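Local coordinates for mannitol dehydrogenase (Helicobacter pylori, PDB 3TWO), which probably catalyses the NADP(H)-dependent, zinc-dependent interconversion of cinnamyl alcohols and their aldehydes, as a member of the medium-chain alcohol dehydrogenase family, at residues V88-K96 with E106-T115; I36-D45 with G130-V138. All coordinates share one frame; numbering follows the deposited sequence.

Contact 1. Residues V88-K96 with E106-T115. With ZN (zinc ion), chain H.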
loop_
_atom_site.group_PDB
_atom_site.type_symbol
_atom_site.label_atom_id
_atom_site.label_comp_id
_atom_site.label_asym_id
_atom_site.label_seq_id
_atom_site.Cartn_x
_atom_site.Cartn_y
_atom_site.Cartn_z
ATOM N N VAL B 88 21.471 -0.148 -22.776
ATOM C CA VAL B 88 20.071 0.181 -23.004
ATOM C C VAL B 88 19.198 -0.676 -22.077
ATOM O O VAL B 88 19.467 -1.895 -21.892
ATOM C CB VAL B 88 19.674 -0.014 -24.505
ATOM C CG1 VAL B 88 18.189 0.310 -24.754
ATOM C CG2 VAL B 88 20.583 0.839 -25.378
ATOM N N GLY B 89 18.145 -0.035 -21.525
ATOM C CA GLY B 89 17.247 -0.679 -20.587
ATOM C C GLY B 89 15.863 -1.016 -21.148
ATOM O O GLY B 89 15.693 -1.363 -22.336
ATOM N N CYS B 90 14.860 -0.874 -20.278
ATOM C CA CYS B 90 13.473 -1.238 -20.582
ATOM C C CYS B 90 12.679 -0.322 -21.506
ATOM O O CYS B 90 11.569 -0.722 -21.941
ATOM C CB CYS B 90 12.674 -1.365 -19.263
ATOM S SG CYS B 90 13.374 -2.675 -18.253
ATOM N N PHE B 91 13.164 0.906 -21.752
ATOM C CA PHE B 91 12.456 1.764 -22.718
ATOM C C PHE B 91 13.437 2.579 -23.552
ATOM O O PHE B 91 14.557 2.826 -23.104
ATOM C CB PHE B 91 11.398 2.667 -22.057
ATOM C CG PHE B 91 11.951 3.457 -20.905
ATOM C CD1 PHE B 91 12.556 4.684 -21.118
ATOM C CD2 PHE B 91 11.890 2.952 -19.606
ATOM C CE1 PHE B 91 13.090 5.416 -20.050
ATOM C CE2 PHE B 91 12.389 3.678 -18.544
ATOM C CZ PHE B 91 13.004 4.916 -18.778
ATOM N N VAL B 92 13.009 2.970 -24.752
ATOM C CA VAL B 92 13.876 3.602 -25.728
ATOM C C VAL B 92 13.368 4.968 -26.191
ATOM O O VAL B 92 13.981 5.619 -27.067
ATOM C CB VAL B 92 14.032 2.723 -26.997
ATOM C CG1 VAL B 92 14.689 1.448 -26.659
ATOM C CG2 VAL B 92 12.621 2.442 -27.667
ATOM N N ASN B 93 12.261 5.409 -25.638
ATOM C CA ASN B 93 11.678 6.718 -26.023
ATOM C C ASN B 93 10.511 7.075 -25.108
ATOM O O ASN B 93 10.001 6.166 -24.426
ATOM C CB ASN B 93 11.189 6.697 -27.472
ATOM C CG ASN B 93 11.519 8.001 -28.201
ATOM O OD1 ASN B 93 11.710 9.027 -27.562
ATOM N ND2 ASN B 93 11.700 7.934 -29.531
ATOM N N SER B 94 10.142 8.379 -25.058
ATOM C CA SER B 94 8.976 8.890 -24.329
ATOM C C SER B 94 8.641 10.277 -24.866
ATOM O O SER B 94 9.334 10.751 -25.746
ATOM C CB SER B 94 9.207 8.926 -22.799
ATOM O OG SER B 94 10.242 9.839 -22.430
ATOM N N CYS B 95 7.622 10.951 -24.321
ATOM C CA CYS B 95 7.061 12.122 -25.045
ATOM C C CYS B 95 7.926 13.359 -24.753
ATOM O O CYS B 95 7.984 14.272 -25.560
ATOM C CB CYS B 95 5.576 12.412 -24.706
ATOM S SG CYS B 95 5.374 13.354 -23.145
ATOM N N LYS B 96 8.613 13.335 -23.610
ATOM C CA LYS B 96 9.573 14.389 -23.244
ATOM C C LYS B 96 8.820 15.693 -22.945
ATOM O O LYS B 96 9.423 16.746 -22.856
ATOM C CB LYS B 96 10.652 14.642 -24.337
ATOM C CG LYS B 96 11.338 13.401 -24.978
ATOM C CD LYS B 96 12.230 13.853 -26.170
ATOM C CE LYS B 96 12.750 12.699 -27.049
ATOM N NZ LYS B 96 11.591 11.811 -27.527
ATOM N N GLU B 106 10.534 8.646 -16.934
ATOM C CA GLU B 106 9.990 8.409 -18.266
ATOM C C GLU B 106 9.220 7.077 -18.329
ATOM O O GLU B 106 8.353 6.919 -19.184
ATOM C CB GLU B 106 11.101 8.472 -19.360
ATOM C CG GLU B 106 11.969 9.734 -19.285
ATOM C CD GLU B 106 13.250 9.537 -18.427
ATOM O OE1 GLU B 106 13.325 8.593 -17.578
ATOM O OE2 GLU B 106 14.201 10.322 -18.637
ATOM N N GLN B 107 9.464 6.174 -17.382
ATOM C CA GLN B 107 8.780 4.857 -17.394
ATOM C C GLN B 107 7.300 4.976 -17.157
ATOM O O GLN B 107 6.610 4.050 -17.462
ATOM C CB GLN B 107 9.357 3.828 -16.377
ATOM C CG GLN B 107 9.033 4.120 -14.863
ATOM C CD GLN B 107 10.039 5.046 -14.212
ATOM O OE1 GLN B 107 10.660 5.874 -14.887
ATOM N NE2 GLN B 107 10.234 4.892 -12.883
ATOM N N PHE B 108 6.823 6.102 -16.625
ATOM C CA PHE B 108 5.409 6.339 -16.430
ATOM C C PHE B 108 4.808 7.242 -17.505
ATOM O O PHE B 108 3.629 7.536 -17.447
ATOM C CB PHE B 108 5.112 6.931 -15.025
ATOM C CG PHE B 108 5.495 6.025 -13.904
ATOM C CD1 PHE B 108 6.560 6.350 -13.067
ATOM C CD2 PHE B 108 4.788 4.862 -13.689
ATOM C CE1 PHE B 108 6.939 5.494 -12.013
ATOM C CE2 PHE B 108 5.157 3.966 -12.630
ATOM C CZ PHE B 108 6.254 4.293 -11.803
ATOM N N CYS B 109 5.608 7.697 -18.473
ATOM C CA CYS B 109 5.063 8.448 -19.586
ATOM C C CYS B 109 3.985 7.607 -20.300
ATOM O O CYS B 109 4.186 6.435 -20.606
ATOM C CB CYS B 109 6.141 8.826 -20.605
ATOM S SG CYS B 109 5.495 9.765 -22.034
ATOM N N THR B 110 2.853 8.233 -20.630
ATOM C CA THR B 110 1.797 7.463 -21.331
ATOM C C THR B 110 2.226 7.103 -22.781
ATOM O O THR B 110 1.628 6.218 -23.393
ATOM C CB THR B 110 0.378 8.187 -21.304
ATOM O OG1 THR B 110 0.453 9.350 -22.100
ATOM C CG2 THR B 110 -0.067 8.594 -19.857
ATOM N N LYS B 111 3.284 7.718 -23.318
ATOM C CA LYS B 111 3.760 7.347 -24.642
ATOM C C LYS B 111 5.162 6.754 -24.600
ATOM O O LYS B 111 5.904 6.769 -25.602
ATOM C CB LYS B 111 3.696 8.547 -25.583
ATOM C CG LYS B 111 2.279 9.168 -25.749
ATOM C CD LYS B 111 2.411 10.276 -26.808
ATOM C CE LYS B 111 1.074 10.665 -27.456
ATOM N NZ LYS B 111 0.032 11.138 -26.454
ATOM N N VAL B 112 5.511 6.216 -23.423
ATOM C CA VAL B 112 6.736 5.461 -23.257
ATOM C C VAL B 112 6.777 4.339 -24.325
ATOM O O VAL B 112 5.769 3.709 -24.615
ATOM C CB VAL B 112 6.891 4.872 -21.784
ATOM C CG1 VAL B 112 5.645 3.943 -21.395
ATOM C CG2 VAL B 112 8.208 4.143 -21.647
ATOM N N VAL B 113 7.933 4.136 -24.942
ATOM C CA VAL B 113 8.107 3.000 -25.841
ATOM C C VAL B 113 9.024 1.996 -25.163
ATOM O O VAL B 113 10.250 2.238 -25.053
ATOM C CB VAL B 113 8.707 3.463 -27.184
ATOM C CG1 VAL B 113 9.043 2.248 -28.093
ATOM C CG2 VAL B 113 7.729 4.486 -27.863
ATOM N N PHE B 114 8.437 0.908 -24.651
ATOM C CA PHE B 114 9.225 -0.145 -24.073
ATOM C C PHE B 114 9.998 -0.848 -25.188
ATOM O O PHE B 114 9.575 -0.876 -26.352
ATOM C CB PHE B 114 8.351 -1.148 -23.323
ATOM C CG PHE B 114 7.674 -0.544 -22.138
ATOM C CD1 PHE B 114 6.269 -0.337 -22.137
ATOM C CD2 PHE B 114 8.434 -0.137 -21.006
ATOM C CE1 PHE B 114 5.618 0.237 -21.000
ATOM C CE2 PHE B 114 7.794 0.444 -19.877
ATOM C CZ PHE B 114 6.382 0.626 -19.875
ATOM N N THR B 115 11.128 -1.425 -24.804
ATOM C CA THR B 115 12.115 -1.961 -25.747
ATOM C C THR B 115 11.566 -3.092 -26.637
ATOM O O THR B 115 12.022 -3.258 -27.790
ATOM C CB THR B 115 13.391 -2.367 -24.936
ATOM O OG1 THR B 115 13.773 -1.206 -24.166
ATOM C CG2 THR B 115 14.581 -2.806 -25.857
HETATM ZN ZN ZN H . 6.067 11.937 -21.373
#
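With CG between its backbone N and carbonyl carbon (chi1 52°), Phe91 lays its ring against Glu106 and Gln107 of the 3-10 turn 106-108, while Cys109, its SG anti to the backbone N (chi1 180°), meets Ser94 and Cys95 and reaches the zinc. The two segments bracket the four-cysteine structural zinc lobe of the medium-chain alcohol dehydrogenases, and a short antiparallel pair, 91-93 with 113-114, joins them. Phe91 has the most surface buried here. Its CE1 meets Glu106 CB at 3.7 Å, and CE2 lies against Gln107 CB; nearer the backbone, Phe91 CB packs at 3.5 Å on Val112 CG2, the two side chains crossing at about a right angle. Glu106 OE1, beside the Phe91 ring, is hydrogen-bonded to the backbone N of Ile296. Between the strands, Val92 N donates to Val113 O at 2.9 Å and Val113 N to Asn93 O. Beside them Val92 CG2 touches Val113 CG1. At the far end Thr115 makes two bonds to the Gly89-Cys90 loop, its hydroxyl OG1 donating to Gly89 O at 2.7 Å and its amide to Cys90 O. Ser94 places CB against Cys109 CB and lays OG by Glu106 CB, and this hydroxyl is satisfied by Tyr142 OH. The zinc is held by Cys95 SG and Cys109 SG, with Cys98 and Cys101 completing the site. Two backbone amides also point at one of these sulfurs, which probably tempers the negative charge of the thiolate: Lys111 N donates from just beyond the metal ligand, and from the other segment Cys95 N donates to Cys109 SG at 3.3 Å, with an angle of 153° at the hydrogen.

Contact 2. Residues I36-D45 with G130-V138; sequences ILYAGICHSD and GGYSNNIVV. With ZN (zinc ion), chain G; NDP (NADPH dihydro-nicotinamide-adenine-dinucleotide phosphate), chain F.
Ile36, Tyr132 and Gly131 bury the most surface where the GroES-like fold of the catalytic domain joins strand 31-40 to the loop entering strand 135-139. Ile36 points toward that loop and fits into its curve. Its CB lies 3.4 Å from Ser133 O, and its chain, extended beyond CG1 (chi2 178°), carries CD1 past Gly131 O and Asn135 O to Ile136 CB. Ile36 N donates to Asn134 O at 3.0 Å, with an angle of 171° at the hydrogen. Gly131 sets its carbonyl O against Ala39 CB at 3.3 Å. Tyr132, at the centre of an inverse gamma turn, starts out away from the other segment, but its long ring runs back alongside the strand. Ala39 CB and Gly40 O meet the ring at its edge, and the Ile41 side chain crosses that of Tyr132 at about a right angle, its CG1 near CE1. The phenol ends at Asp45, whose carboxylate plane stands 82° from the ring, and at Tyr327 OH of helix 323-331. Asp45 in turn forms a capping box with Cys42, a ligand of the zinc with His64 and Cys160; next along, His43 N and Ser44 OG hold NADPH. Asp45 is thus a second-shell residue of the metal site, and Tyr132 backs it: its OH lies 2.6 Å from Asp45 OD2, the oxygen that accepts Cys42 N at 3.0 Å.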
loop_
_atom_site.group_PDB
_atom_site.type_symbol
_atom_site.label_atom_id
_atom_site.label_comp_id
_atom_site.label_asym_id
_atom_site.label_seq_id
_atom_site.Cartn_x
_atom_site.Cartn_y
_atom_site.Cartn_z
ATOM N N ILE B 36 25.129 -4.743 -30.327
ATOM C CA ILE B 36 24.842 -5.387 -29.043
ATOM C C ILE B 36 25.845 -6.515 -28.748
ATOM O O ILE B 36 26.017 -7.434 -29.558
ATOM C CB ILE B 36 23.422 -5.915 -29.019
ATOM C CG1 ILE B 36 22.427 -4.746 -29.088
ATOM C CG2 ILE B 36 23.157 -6.765 -27.753
ATOM C CD1 ILE B 36 20.953 -5.197 -29.114
ATOM N N LEU B 37 26.527 -6.425 -27.608
ATOM C CA LEU B 37 27.560 -7.413 -27.227
ATOM C C LEU B 37 26.957 -8.432 -26.247
ATOM O O LEU B 37 27.128 -9.661 -26.411
ATOM C CB LEU B 37 28.838 -6.722 -26.657
ATOM C CG LEU B 37 29.692 -5.746 -27.530
ATOM C CD1 LEU B 37 31.130 -5.708 -27.012
ATOM C CD2 LEU B 37 29.776 -6.149 -28.918
ATOM N N TYR B 38 26.221 -7.951 -25.255
ATOM C CA TYR B 38 25.597 -8.825 -24.252
ATOM C C TYR B 38 24.140 -8.466 -24.012
ATOM O O TYR B 38 23.782 -7.268 -24.004
ATOM C CB TYR B 38 26.367 -8.793 -22.935
ATOM C CG TYR B 38 27.821 -9.249 -23.141
ATOM C CD1 TYR B 38 28.855 -8.303 -23.358
ATOM C CD2 TYR B 38 28.143 -10.625 -23.197
ATOM C CE1 TYR B 38 30.221 -8.710 -23.589
ATOM C CE2 TYR B 38 29.493 -11.060 -23.426
ATOM C CZ TYR B 38 30.506 -10.074 -23.634
ATOM O OH TYR B 38 31.785 -10.465 -23.832
ATOM N N ALA B 39 23.300 -9.520 -23.873
ATOM C CA ALA B 39 21.880 -9.334 -23.642
ATOM C C ALA B 39 21.468 -10.202 -22.465
ATOM O O ALA B 39 21.519 -11.439 -22.554
ATOM C CB ALA B 39 21.071 -9.665 -24.870
ATOM N N GLY B 40 21.152 -9.538 -21.339
ATOM C CA GLY B 40 20.531 -10.195 -20.167
ATOM C C GLY B 40 19.140 -10.717 -20.463
ATOM O O GLY B 40 18.370 -10.115 -21.261
ATOM N N ILE B 41 18.811 -11.858 -19.839
ATOM C CA ILE B 41 17.458 -12.382 -19.897
ATOM C C ILE B 41 16.786 -12.048 -18.573
ATOM O O ILE B 41 17.265 -12.459 -17.536
ATOM C CB ILE B 41 17.479 -13.907 -20.063
ATOM C CG1 ILE B 41 18.098 -14.293 -21.415
ATOM C CG2 ILE B 41 16.066 -14.533 -19.802
ATOM C CD1 ILE B 41 18.189 -15.780 -21.572
ATOM N N CYS B 42 15.682 -11.301 -18.621
ATOM C CA CYS B 42 14.952 -10.959 -17.433
ATOM C C CYS B 42 13.680 -11.868 -17.431
ATOM O O CYS B 42 13.200 -12.231 -18.490
ATOM C CB CYS B 42 14.555 -9.482 -17.586
ATOM S SG CYS B 42 13.410 -8.910 -16.300
ATOM N N HIS B 43 13.115 -12.158 -16.272
ATOM C CA HIS B 43 11.840 -12.936 -16.232
ATOM C C HIS B 43 10.652 -12.184 -16.889
ATOM O O HIS B 43 9.690 -12.809 -17.321
ATOM C CB HIS B 43 11.484 -13.360 -14.792
ATOM C CG HIS B 43 10.719 -14.651 -14.680
ATOM N ND1 HIS B 43 9.473 -14.849 -15.255
ATOM C CD2 HIS B 43 10.979 -15.775 -13.959
ATOM C CE1 HIS B 43 9.032 -16.065 -14.955
ATOM N NE2 HIS B 43 9.921 -16.641 -14.154
ATOM N N SER B 44 10.730 -10.859 -16.955
ATOM C CA SER B 44 9.775 -10.067 -17.769
ATOM C C SER B 44 9.782 -10.517 -19.212
ATOM O O SER B 44 8.723 -10.453 -19.907
ATOM C CB SER B 44 10.139 -8.556 -17.739
ATOM O OG SER B 44 10.095 -8.101 -16.396
ATOM N N ASP B 45 10.954 -10.954 -19.701
ATOM C CA ASP B 45 11.037 -11.443 -21.080
ATOM C C ASP B 45 10.064 -12.645 -21.288
ATOM O O ASP B 45 9.386 -12.789 -22.329
ATOM C CB ASP B 45 12.468 -11.867 -21.422
ATOM C CG ASP B 45 13.472 -10.692 -21.385
ATOM O OD1 ASP B 45 13.115 -9.495 -21.311
ATOM O OD2 ASP B 45 14.673 -10.973 -21.450
ATOM N N GLY B 130 13.439 -6.068 -29.239
ATOM C CA GLY B 130 14.334 -5.958 -28.095
ATOM C C GLY B 130 15.790 -6.319 -28.314
ATOM O O GLY B 130 16.330 -6.257 -29.461
ATOM N N GLY B 131 16.401 -6.754 -27.212
ATOM C CA GLY B 131 17.820 -6.911 -27.117
ATOM C C GLY B 131 18.369 -8.265 -27.495
ATOM O O GLY B 131 19.599 -8.389 -27.595
ATOM N N TYR B 132 17.508 -9.287 -27.750
ATOM C CA TYR B 132 18.048 -10.588 -28.264
ATOM C C TYR B 132 18.402 -10.475 -29.749
ATOM O O TYR B 132 17.859 -11.190 -30.568
ATOM C CB TYR B 132 17.075 -11.799 -28.113
ATOM C CG TYR B 132 16.544 -12.140 -26.745
ATOM C CD1 TYR B 132 17.079 -11.567 -25.559
ATOM C CD2 TYR B 132 15.519 -13.054 -26.624
ATOM C CE1 TYR B 132 16.544 -11.900 -24.274
ATOM C CE2 TYR B 132 15.005 -13.437 -25.307
ATOM C CZ TYR B 132 15.505 -12.839 -24.167
ATOM O OH TYR B 132 14.941 -13.157 -22.926
ATOM N N SER B 133 19.266 -9.540 -30.106
ATOM C CA SER B 133 19.489 -9.206 -31.515
ATOM C C SER B 133 20.872 -8.577 -31.626
ATOM O O SER B 133 21.503 -8.278 -30.591
ATOM C CB SER B 133 18.416 -8.218 -31.988
ATOM O OG SER B 133 18.523 -6.949 -31.347
ATOM N N ASN B 134 21.326 -8.309 -32.858
ATOM C CA ASN B 134 22.706 -7.887 -33.052
ATOM C C ASN B 134 22.895 -6.382 -32.958
ATOM O O ASN B 134 24.023 -5.910 -32.863
ATOM C CB ASN B 134 23.301 -8.444 -34.376
ATOM C CG ASN B 134 22.579 -7.930 -35.634
ATOM O OD1 ASN B 134 23.134 -7.957 -36.753
ATOM N ND2 ASN B 134 21.360 -7.496 -35.480
ATOM N N ASN B 135 21.797 -5.621 -33.016
ATOM C CA ASN B 135 21.928 -4.179 -32.934
ATOM C C ASN B 135 20.609 -3.577 -32.497
ATOM O O ASN B 135 19.599 -4.291 -32.454
ATOM C CB ASN B 135 22.410 -3.586 -34.301
ATOM C CG ASN B 135 21.405 -3.785 -35.422
ATOM O OD1 ASN B 135 20.190 -3.683 -35.220
ATOM N ND2 ASN B 135 21.910 -4.029 -36.646
ATOM N N ILE B 136 20.616 -2.274 -32.213
ATOM C CA ILE B 136 19.416 -1.565 -31.800
ATOM C C ILE B 136 19.675 -0.082 -32.091
ATOM O O ILE B 136 20.868 0.378 -32.061
ATOM C CB ILE B 136 19.036 -1.823 -30.308
ATOM C CG1 ILE B 136 17.594 -1.379 -30.038
ATOM C CG2 ILE B 136 19.997 -1.142 -29.332
ATOM C CD1 ILE B 136 17.073 -1.751 -28.689
ATOM N N VAL B 137 18.604 0.644 -32.440
ATOM C CA VAL B 137 18.692 2.087 -32.766
ATOM C C VAL B 137 17.916 2.851 -31.689
ATOM O O VAL B 137 16.717 2.637 -31.560
ATOM C CB VAL B 137 18.093 2.413 -34.208
ATOM C CG1 VAL B 137 18.241 3.896 -34.564
ATOM C CG2 VAL B 137 18.764 1.559 -35.280
ATOM N N VAL B 138 18.587 3.704 -30.912
ATOM C CA VAL B 138 17.979 4.346 -29.756
ATOM C C VAL B 138 18.217 5.865 -29.755
ATOM O O VAL B 138 19.352 6.307 -30.011
ATOM C CB VAL B 138 18.536 3.741 -28.431
ATOM C CG1 VAL B 138 17.814 4.335 -27.233
ATOM C CG2 VAL B 138 18.397 2.218 -28.421
HETATM ZN ZN ZN G . 13.151 -6.483 -16.843
HETATM P PA NDP F . 13.961 -14.750 -12.026
HETATM O O1A NDP F . 13.234 -16.026 -12.104
HETATM O O2A NDP F . 15.514 -14.577 -11.828
HETATM O O5B NDP F . 13.907 -14.808 -10.397
HETATM C C5B NDP F . 12.628 -15.143 -9.635
HETATM C C4B NDP F . 13.032 -15.764 -8.302
HETATM O O4B NDP F . 11.939 -15.925 -7.304
HETATM C C3B NDP F . 13.630 -17.164 -8.568
HETATM O O3B NDP F . 14.884 -17.264 -7.793
HETATM C C2B NDP F . 12.540 -18.109 -7.995
HETATM O O2B NDP F . 13.230 -19.278 -7.515
HETATM C C1B NDP F . 12.029 -17.313 -6.771
HETATM N N9A NDP F . 10.607 -17.572 -6.449
HETATM C C8A NDP F . 9.647 -17.891 -7.347
HETATM N N7A NDP F . 8.510 -17.983 -6.676
HETATM C C5A NDP F . 8.740 -17.729 -5.390
HETATM C C6A NDP F . 7.935 -17.686 -4.267
HETATM N N6A NDP F . 6.583 -17.945 -4.294
HETATM N N1A NDP F . 8.537 -17.403 -3.117
HETATM C C2A NDP F . 9.819 -17.131 -3.013
HETATM N N3A NDP F . 10.605 -17.149 -4.063
HETATM C C4A NDP F . 10.074 -17.464 -5.258
HETATM O O3 NDP F . 13.108 -13.422 -12.014
HETATM P PN NDP F . 13.639 -11.997 -12.158
HETATM O O1N NDP F . 14.445 -11.581 -10.988
HETATM O O2N NDP F . 14.224 -11.636 -13.549
HETATM O O5D NDP F . 12.282 -11.199 -12.143
HETATM C C5D NDP F . 11.319 -11.482 -11.017
HETATM C C4D NDP F . 9.926 -10.772 -11.290
HETATM O O4D NDP F . 10.290 -9.379 -11.337
HETATM C C3D NDP F . 9.240 -11.111 -12.642
HETATM O O3D NDP F . 7.806 -11.196 -12.417
HETATM C C2D NDP F . 9.662 -9.902 -13.509
HETATM O O2D NDP F . 8.714 -9.657 -14.488
HETATM C C1D NDP F . 9.590 -8.772 -12.456
HETATM N N1N NDP F . 10.272 -7.497 -12.865
HETATM C C2N NDP F . 9.630 -6.276 -12.557
HETATM C C3N NDP F . 10.210 -5.068 -12.907
HETATM C C7N NDP F . 9.529 -3.770 -12.479
HETATM O O7N NDP F . 8.729 -3.756 -11.528
HETATM N N7N NDP F . 10.051 -2.670 -13.009
HETATM C C4N NDP F . 11.435 -5.065 -13.614
HETATM C C5N NDP F . 12.115 -6.285 -13.898
HETATM C C6N NDP F . 11.544 -7.490 -13.545
HETATM P P2B NDP F . 12.704 -20.736 -7.728
HETATM O O1X NDP F . 14.007 -21.541 -8.312
HETATM O O2X NDP F . 12.103 -21.238 -6.489
HETATM O O3X NDP F . 11.657 -20.694 -8.924
#

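Both contacts are largely buried and lie within the GroES-like range, with contact 1 nested in the chain loop that contact 2 closes; their centres are about 16 Å apart. Each reaches a zinc, but differently. Contact 1 supplies two cysteines of the structural site from its two segments and is tied by backbone bonds in a small two-stranded sheet, with Lys111 at its exposed margin. Contact 2 belongs to the larger mixed sheet, has a single backbone bond across it, with aliphatic side chains packed on the loop's carbonyls and one polar pair, Tyr132 with Asp45, and leads into the zinc and NADPH site. They meet where Thr115 CG2 packs on Gly130 CA and Ile136 CD1, and Val88 CG2 on Val138 CG2.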